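Local coordinates for cyclic di-GMP receptor atypical PilZ domain-containing protein (Xanthomonas campestris pv. campestris, PDB 3RQA) that is of unknown function, belongs to the atypical PilZ family of cyclic di-GMP receptors and assembles into a tetramer through a parallel four-helix bundle, at residues R76-A79 against K80-I84. Residues are numbered along the deposited sequence; the frame is centred on the assembly and turned at random.
Sequences RMDA and KLDLI
Lys80 lies one turn on from Arg76: its N donates a hydrogen bond to Arg76 O over 2.9 Å. Lys80 CG lies 3.2 Å from the same Arg76 O. With CG beside the backbone N (chi1 -60°) and the chain extended beyond it, the lysine runs back past that carbonyl, CE coming within 4.5 Å of Arg76 CB. Its NZ then leaves the helix for salt bridges to Asp82 and Asp78 of a second subunit. Leu81 N bonds to Met77 O at 3.0 Å, while Leu81 CG rests against that oxygen; its side chain and that of Met77 are buried against neighbouring chains, Met77 meeting Met77 of a third subunit. Asp82 N donates to Asp78 O at 3.1 Å. The two carboxylates approach to 4.3 Å between Asp78 OD1 and Asp82 OD2, a proximity of like charges that is probably eased because Lys80 of the third subunit bridges to both. Leu83 N donates to Ala79 O at 3.0 Å, and Leu83 CD2 comes to 3.5 Å from Ala79 O. These consecutive i to i+4 bonds make regular alpha-helix within 73-95, whose buried Met, Leu and Ile side chains, flanked by intersubunit Asp-Lys bridges, are characteristic of the parallel four-helix coiled coil that joins the PilZ tetramer.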
# COMPACT_ATOMS: atom_id res chain seq x y z
N ARG C 76 -2.58 -18.00 5.35
CA ARG C 76 -1.89 -16.84 5.93
C ARG C 76 -1.67 -15.78 4.86
O ARG C 76 -1.93 -14.60 5.09
CB ARG C 76 -0.54 -17.24 6.54
CG ARG C 76 -0.59 -17.70 8.00
CD ARG C 76 -1.26 -19.05 8.16
NE ARG C 76 -1.07 -19.61 9.50
CZ ARG C 76 -1.82 -19.32 10.56
NH1 ARG C 76 -2.83 -18.47 10.46
NH2 ARG C 76 -1.55 -19.87 11.74
N MET C 77 -1.18 -16.20 3.70
CA MET C 77 -0.96 -15.28 2.59
C MET C 77 -2.27 -14.53 2.30
O MET C 77 -2.29 -13.30 2.22
CB MET C 77 -0.44 -16.04 1.36
CG MET C 77 1.04 -16.44 1.48
SD MET C 77 1.69 -17.57 0.21
CE MET C 77 1.61 -16.56 -1.20
N ASP C 78 -3.36 -15.27 2.16
CA ASP C 78 -4.68 -14.66 1.91
C ASP C 78 -5.05 -13.67 3.04
O ASP C 78 -5.65 -12.62 2.79
CB ASP C 78 -5.76 -15.74 1.80
CG ASP C 78 -7.07 -15.20 1.24
OD1 ASP C 78 -8.13 -15.62 1.74
OD2 ASP C 78 -7.04 -14.38 0.30
N ALA C 79 -4.69 -14.01 4.28
CA ALA C 79 -4.96 -13.15 5.42
C ALA C 79 -4.21 -11.82 5.25
O ALA C 79 -4.79 -10.74 5.42
CB ALA C 79 -4.52 -13.83 6.71
N LYS C 80 -2.94 -11.93 4.90
CA LYS C 80 -2.09 -10.77 4.69
C LYS C 80 -2.63 -9.88 3.58
O LYS C 80 -2.54 -8.65 3.67
CB LYS C 80 -0.66 -11.22 4.37
CG LYS C 80 -0.01 -12.06 5.48
CD LYS C 80 1.40 -12.51 5.14
CE LYS C 80 1.90 -13.50 6.20
NZ LYS C 80 3.35 -13.79 6.12
N LEU C 81 -3.19 -10.48 2.53
CA LEU C 81 -3.74 -9.70 1.43
C LEU C 81 -4.95 -8.89 1.92
O LEU C 81 -5.08 -7.71 1.58
CB LEU C 81 -4.15 -10.60 0.26
CG LEU C 81 -3.00 -11.09 -0.64
CD1 LEU C 81 -3.53 -12.13 -1.64
CD2 LEU C 81 -2.36 -9.91 -1.35
N ASP C 82 -5.80 -9.53 2.72
CA ASP C 82 -6.98 -8.87 3.28
C ASP C 82 -6.53 -7.67 4.09
O ASP C 82 -7.14 -6.60 4.02
CB ASP C 82 -7.78 -9.83 4.18
CG ASP C 82 -8.53 -10.90 3.40
OD1 ASP C 82 -8.94 -10.61 2.26
OD2 ASP C 82 -8.74 -12.02 3.93
N LEU C 83 -5.47 -7.85 4.88
CA LEU C 83 -4.91 -6.77 5.71
C LEU C 83 -4.32 -5.65 4.86
O LEU C 83 -4.60 -4.47 5.07
CB LEU C 83 -3.83 -7.33 6.66
CG LEU C 83 -4.20 -7.71 8.10
CD1 LEU C 83 -5.68 -7.51 8.39
CD2 LEU C 83 -3.78 -9.13 8.36
N ILE C 84 -3.47 -6.01 3.90
CA ILE C 84 -2.87 -5.01 3.03
C ILE C 84 -3.98 -4.19 2.36
O ILE C 84 -3.94 -2.96 2.35
CB ILE C 84 -1.98 -5.67 1.96
CG1 ILE C 84 -0.72 -6.26 2.63
CG2 ILE C 84 -1.65 -4.66 0.87
CD1 ILE C 84 -0.00 -7.33 1.80